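Chloramphenicol acetyltransferase (Bacteroides thetaiotaomicron, PDB 2I9D) probably transfers an acetyl group from acetyl-coenzyme A to a hydroxyl of chloramphenicol. Local coordinates at residues Y58-A63 with S206-K211; A133-E138 with L146-A151. All blocks are in the same frame, centred on the assembly; numbering follows the deposited sequence.

How the contacts relate
Contact 1 joins helix 52-66 to helix 202-216, and contact 2 joins helix 133-141 to strand 146-151 of the six-stranded mixed sheet. Their centres lie about 19 Å apart, on opposite sides of the chain's centre. Along the sequence contact 2 falls wholly between the two halves of contact 1: a local contact whose segments are separated by seven residues, inside one that spans most of the chain. Strand 146-151 connects them. Its L146 and L148 turn to helix 133-141, while I147 and L149 turn to helix 52-66, where V60 meets both, its CG1 lying 3.7 Å from CD1 of I147. The strand is thus sandwiched between helices, and the two contacts belong to one continuous core.

Contact 1: residues Y58-A63 with S206-K211; sequences YAVLRA and SLFYKK
Two roughly antiparallel helices, 52-66 and 202-216, pack here in a buried contact over one side of the large mixed sheet. Their local axes approach to 9.4 Å, with 142° between their directions. Alanine suits position 63: the methyl of A63 points toward the other helix and is small enough for F208 and K211 to lie against it. The F208 ring reaches helix 52-66 because chi1 (-177°) sets CG opposite the backbone N; there CE1 lies 3.7 Å from A63 CB, with the methyl oblique to the ring. At the ring's edge, in its plane, V60 CG1 meets CZ at 3.9 Å. V60 and F208 both touch L175 of strand 174-183, and F208 stacks on F70, so both continue the apolar core.

K211 suits the border of this core. Its CD rests 3.7 Å from A63 CA, and the chain then bends at chi3 and chi4, taking NZ to a salt bridge with E66. R62 NE pairs with the same carboxylate, which probably offsets the like charges of R62 and K211. This is helix-to-helix packing on a sheet, part of the alpha/beta core of the chloramphenicol acetyltransferase fold.

Contact 2: residues A133-E138 with L146-A151; sequences AAENEE and LILLSA
Two glutamates of helix 133-141, E135 and E138, rest on two leucines of strand 146-151, L148 and L146. This is helix-on-sheet packing in the alpha/beta fold of the CoA-dependent acyltransferases: alternate strand residues turn to this helix, while I147 and L149 serve helix 52-66 on the other side. The contact is small and made by side chains: E135 meets the strand with its carboxylate, E138 chiefly with its methylenes.

E135 has CG anti to its carbonyl carbon (chi1 -61°) and runs extended beyond it, so that the carboxylate reaches L148, whose side chain it crosses at about a right angle. An oxygen leads the approach, with CD1 of L148 lying 3.3 Å from OE2 of E135. A carboxylate this deep needs a polar mate, and Y172 supplies it through a hydrogen bond between its OH and OE1. F21 of the third subunit also packs on E135, which places this residue beside a subunit interface. Replacing E135 by an alanine is likely to leave the Y172 hydroxyl without this partner and to uncover L148 CD1.

E138 behaves differently. Its CB and CG face L146, and the bend at chi2 (-63°) turns the carboxylate aside, where OE1 forms a salt bridge with R104 on strand 100-105. Glutamate suits both tasks, with apolar carbons for the leucine and a charge for the arginine. L146 answers with one branch: its CD1 fits against E138, 3.6 Å from CG and 3.7 Å from CB.

Contact 1: residues Y58-A63 with S206-K211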
loop_
_atom_site.group_PDB
_atom_site.type_symbol
_atom_site.label_atom_id
_atom_site.label_comp_id
_atom_site.label_asym_id
_atom_site.label_seq_id
_atom_site.Cartn_x
_atom_site.Cartn_y
_atom_site.Cartn_z
ATOM N N TYR A 58 -10.446 1.939 -20.493
ATOM C CA TYR A 58 -10.276 0.974 -21.565
ATOM C C TYR A 58 -8.907 0.283 -21.518
ATOM O O TYR A 58 -8.822 -0.954 -21.621
ATOM C CB TYR A 58 -10.477 1.634 -22.938
ATOM C CG TYR A 58 -10.270 0.656 -24.061
ATOM C CD1 TYR A 58 -11.190 -0.357 -24.285
ATOM C CD2 TYR A 58 -9.133 0.700 -24.856
ATOM C CE1 TYR A 58 -11.015 -1.287 -25.298
ATOM C CE2 TYR A 58 -8.943 -0.232 -25.890
ATOM C CZ TYR A 58 -9.899 -1.227 -26.090
ATOM O OH TYR A 58 -9.757 -2.161 -27.096
ATOM N N ALA A 59 -7.852 1.094 -21.381
ATOM C CA ALA A 59 -6.472 0.590 -21.321
ATOM C C ALA A 59 -6.332 -0.490 -20.263
ATOM O O ALA A 59 -5.741 -1.546 -20.515
ATOM C CB ALA A 59 -5.491 1.730 -21.060
ATOM N N VAL A 60 -6.887 -0.224 -19.080
ATOM C CA VAL A 60 -6.798 -1.151 -17.964
ATOM C C VAL A 60 -7.617 -2.419 -18.259
ATOM O O VAL A 60 -7.146 -3.544 -18.024
ATOM C CB VAL A 60 -7.248 -0.464 -16.628
ATOM C CG1 VAL A 60 -7.601 -1.507 -15.538
ATOM C CG2 VAL A 60 -6.194 0.500 -16.135
ATOM N N LEU A 61 -8.839 -2.229 -18.767
ATOM C CA LEU A 61 -9.759 -3.356 -19.026
ATOM C C LEU A 61 -9.201 -4.287 -20.122
ATOM O O LEU A 61 -9.281 -5.532 -20.006
ATOM C CB LEU A 61 -11.166 -2.863 -19.395
ATOM C CG LEU A 61 -12.283 -3.911 -19.508
ATOM C CD1 LEU A 61 -12.467 -4.683 -18.204
ATOM C CD2 LEU A 61 -13.568 -3.263 -19.913
ATOM N N ARG A 62 -8.625 -3.668 -21.154
ATOM C CA ARG A 62 -7.999 -4.383 -22.254
ATOM C C ARG A 62 -6.796 -5.199 -21.803
ATOM O O ARG A 62 -6.664 -6.349 -22.200
ATOM C CB ARG A 62 -7.612 -3.428 -23.386
ATOM C CG ARG A 62 -6.955 -4.138 -24.601
ATOM C CD ARG A 62 -7.093 -3.333 -25.890
ATOM N NE ARG A 62 -6.236 -3.849 -26.957
ATOM C CZ ARG A 62 -6.143 -3.307 -28.173
ATOM N NH1 ARG A 62 -6.865 -2.224 -28.484
ATOM N NH2 ARG A 62 -5.322 -3.843 -29.080
ATOM N N ALA A 63 -5.928 -4.621 -20.972
ATOM C CA ALA A 63 -4.781 -5.366 -20.417
ATOM C C ALA A 63 -5.184 -6.604 -19.598
ATOM O O ALA A 63 -4.514 -7.641 -19.646
ATOM C CB ALA A 63 -3.881 -4.437 -19.602
ATOM N N SER A 206 4.227 -6.878 -14.103
ATOM C CA SER A 206 5.135 -6.191 -15.032
ATOM C C SER A 206 4.508 -6.040 -16.427
ATOM O O SER A 206 4.443 -4.936 -16.969
ATOM C CB SER A 206 6.438 -6.981 -15.126
ATOM O OG SER A 206 7.531 -6.139 -15.322
ATOM N N LEU A 207 4.012 -7.152 -16.983
ATOM C CA LEU A 207 3.331 -7.147 -18.291
ATOM C C LEU A 207 2.050 -6.356 -18.299
ATOM O O LEU A 207 1.737 -5.704 -19.303
ATOM C CB LEU A 207 2.955 -8.569 -18.742
ATOM C CG LEU A 207 3.917 -9.741 -18.773
ATOM C CD1 LEU A 207 3.198 -10.931 -19.423
ATOM C CD2 LEU A 207 5.233 -9.392 -19.516
ATOM N N PHE A 208 1.268 -6.448 -17.214
ATOM C CA PHE A 208 0.060 -5.602 -17.084
ATOM C C PHE A 208 0.365 -4.111 -17.230
ATOM O O PHE A 208 -0.201 -3.436 -18.086
ATOM C CB PHE A 208 -0.668 -5.868 -15.765
ATOM C CG PHE A 208 -1.934 -5.086 -15.608
ATOM C CD1 PHE A 208 -3.140 -5.590 -16.097
ATOM C CD2 PHE A 208 -1.929 -3.866 -14.946
ATOM C CE1 PHE A 208 -4.324 -4.882 -15.941
ATOM C CE2 PHE A 208 -3.101 -3.134 -14.781
ATOM C CZ PHE A 208 -4.306 -3.644 -15.294
ATOM N N TYR A 209 1.259 -3.601 -16.397
ATOM C CA TYR A 209 1.626 -2.192 -16.440
ATOM C C TYR A 209 2.286 -1.748 -17.767
ATOM O O TYR A 209 1.975 -0.663 -18.292
ATOM C CB TYR A 209 2.526 -1.847 -15.239
ATOM C CG TYR A 209 1.764 -1.693 -13.929
ATOM C CD1 TYR A 209 1.845 -2.668 -12.922
ATOM C CD2 TYR A 209 0.958 -0.564 -13.695
ATOM C CE1 TYR A 209 1.161 -2.516 -11.731
ATOM C CE2 TYR A 209 0.256 -0.422 -12.490
ATOM C CZ TYR A 209 0.362 -1.401 -11.522
ATOM O OH TYR A 209 -0.308 -1.249 -10.337
ATOM N N LYS A 210 3.201 -2.581 -18.291
ATOM C CA LYS A 210 3.781 -2.359 -19.615
ATOM C C LYS A 210 2.649 -2.194 -20.628
ATOM O O LYS A 210 2.594 -1.200 -21.357
ATOM C CB LYS A 210 4.718 -3.517 -20.007
ATOM C CG LYS A 210 5.395 -3.368 -21.360
ATOM C CD LYS A 210 6.412 -2.219 -21.343
ATOM C CE LYS A 210 7.069 -1.964 -22.739
ATOM N NZ LYS A 210 7.962 -0.736 -22.698
ATOM N N LYS A 211 1.720 -3.143 -20.622
ATOM C CA LYS A 211 0.566 -3.137 -21.523
ATOM C C LYS A 211 -0.346 -1.894 -21.382
ATOM O O LYS A 211 -0.681 -1.262 -22.376
ATOM C CB LYS A 211 -0.212 -4.429 -21.331
ATOM C CG LYS A 211 -1.075 -4.835 -22.514
ATOM C CD LYS A 211 -1.678 -6.232 -22.301
ATOM C CE LYS A 211 -0.780 -7.354 -22.858
ATOM N NZ LYS A 211 -0.887 -7.427 -24.336
#

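Contact 2: residues A133-E138 with L146-A151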
loop_
_atom_site.group_PDB
_atom_site.type_symbol
_atom_site.label_atom_id
_atom_site.label_comp_id
_atom_site.label_asym_id
_atom_site.label_seq_id
_atom_site.Cartn_x
_atom_site.Cartn_y
_atom_site.Cartn_z
ATOM N N ALA A 133 -25.095 -1.502 -5.105
ATOM C CA ALA A 133 -26.059 -2.379 -5.771
ATOM C C ALA A 133 -25.398 -3.204 -6.870
ATOM O O ALA A 133 -25.571 -4.411 -6.898
ATOM C CB ALA A 133 -27.258 -1.571 -6.324
ATOM N N ALA A 134 -24.627 -2.563 -7.756
ATOM C CA ALA A 134 -23.985 -3.271 -8.882
ATOM C C ALA A 134 -23.046 -4.387 -8.437
ATOM O O ALA A 134 -23.036 -5.482 -9.013
ATOM C CB ALA A 134 -23.239 -2.285 -9.791
ATOM N N GLU A 135 -22.262 -4.129 -7.399
ATOM C CA GLU A 135 -21.395 -5.186 -6.864
ATOM C C GLU A 135 -22.193 -6.324 -6.213
ATOM O O GLU A 135 -21.833 -7.489 -6.351
ATOM C CB GLU A 135 -20.376 -4.617 -5.859
ATOM C CG GLU A 135 -19.425 -3.573 -6.451
ATOM C CD GLU A 135 -18.126 -3.482 -5.670
ATOM O OE1 GLU A 135 -17.414 -4.523 -5.570
ATOM O OE2 GLU A 135 -17.821 -2.377 -5.155
ATOM N N ASN A 136 -23.252 -5.995 -5.477
ATOM C CA ASN A 136 -23.987 -7.046 -4.786
ATOM C C ASN A 136 -24.812 -7.891 -5.755
ATOM O O ASN A 136 -25.047 -9.076 -5.524
ATOM C CB ASN A 136 -24.801 -6.503 -3.597
ATOM C CG ASN A 136 -23.930 -6.248 -2.357
ATOM O OD1 ASN A 136 -22.733 -6.519 -2.360
ATOM N ND2 ASN A 136 -24.522 -5.726 -1.313
ATOM N N GLU A 137 -25.189 -7.271 -6.869
ATOM C CA GLU A 137 -25.817 -7.952 -7.983
ATOM C C GLU A 137 -24.876 -8.977 -8.624
ATOM O O GLU A 137 -25.267 -10.123 -8.836
ATOM C CB GLU A 137 -26.311 -6.939 -9.008
ATOM C CG GLU A 137 -26.926 -7.607 -10.225
ATOM C CD GLU A 137 -27.558 -6.614 -11.153
ATOM O OE1 GLU A 137 -26.823 -5.968 -11.932
ATOM O OE2 GLU A 137 -28.800 -6.479 -11.114
ATOM N N GLU A 138 -23.630 -8.591 -8.895
ATOM C CA GLU A 138 -22.670 -9.528 -9.475
ATOM C C GLU A 138 -22.343 -10.683 -8.526
ATOM O O GLU A 138 -22.222 -11.833 -8.962
ATOM C CB GLU A 138 -21.396 -8.809 -9.951
ATOM C CG GLU A 138 -21.686 -7.637 -10.858
ATOM C CD GLU A 138 -22.381 -8.039 -12.175
ATOM O OE1 GLU A 138 -22.546 -9.250 -12.422
ATOM O OE2 GLU A 138 -22.749 -7.139 -12.964
ATOM N N LEU A 146 -14.976 -9.966 -13.796
ATOM C CA LEU A 146 -14.964 -8.505 -13.729
ATOM C C LEU A 146 -13.684 -8.006 -13.058
ATOM O O LEU A 146 -13.047 -8.736 -12.327
ATOM C CB LEU A 146 -16.147 -8.009 -12.876
ATOM C CG LEU A 146 -17.564 -8.282 -13.371
ATOM C CD1 LEU A 146 -18.434 -8.431 -12.154
ATOM C CD2 LEU A 146 -18.043 -7.158 -14.296
ATOM N N ILE A 147 -13.335 -6.752 -13.307
ATOM C CA ILE A 147 -12.384 -6.015 -12.459
ATOM C C ILE A 147 -13.111 -4.745 -12.076
ATOM O O ILE A 147 -14.188 -4.480 -12.613
ATOM C CB ILE A 147 -11.003 -5.740 -13.133
ATOM C CG1 ILE A 147 -11.156 -4.943 -14.448
ATOM C CG2 ILE A 147 -10.293 -7.060 -13.380
ATOM C CD1 ILE A 147 -9.805 -4.394 -15.025
ATOM N N LEU A 148 -12.578 -4.013 -11.102
ATOM C CA LEU A 148 -13.243 -2.792 -10.617
ATOM C C LEU A 148 -12.196 -1.723 -10.448
ATOM O O LEU A 148 -11.146 -1.975 -9.851
ATOM C CB LEU A 148 -14.004 -3.014 -9.292
ATOM C CG LEU A 148 -14.668 -1.753 -8.687
ATOM C CD1 LEU A 148 -15.942 -2.100 -7.909
ATOM C CD2 LEU A 148 -13.663 -0.941 -7.799
ATOM N N LEU A 149 -12.481 -0.546 -10.990
ATOM C CA LEU A 149 -11.531 0.532 -10.921
ATOM C C LEU A 149 -12.227 1.752 -10.368
ATOM O O LEU A 149 -13.313 2.136 -10.820
ATOM C CB LEU A 149 -10.844 0.810 -12.277
ATOM C CG LEU A 149 -9.769 1.916 -12.265
ATOM C CD1 LEU A 149 -8.679 1.633 -13.284
ATOM C CD2 LEU A 149 -10.400 3.312 -12.540
ATOM N N SER A 150 -11.591 2.346 -9.373
ATOM C CA SER A 150 -12.097 3.548 -8.735
ATOM C C SER A 150 -11.159 4.736 -9.056
ATOM O O SER A 150 -9.966 4.644 -8.811
ATOM C CB SER A 150 -12.222 3.292 -7.231
ATOM O OG SER A 150 -12.400 4.522 -6.568
ATOM N N ALA A 151 -11.696 5.821 -9.637
ATOM C CA ALA A 151 -10.876 6.990 -10.003
ATOM C C ALA A 151 -10.833 8.041 -8.918
ATOM O O ALA A 151 -11.866 8.366 -8.337
ATOM C CB ALA A 151 -11.363 7.629 -11.308
#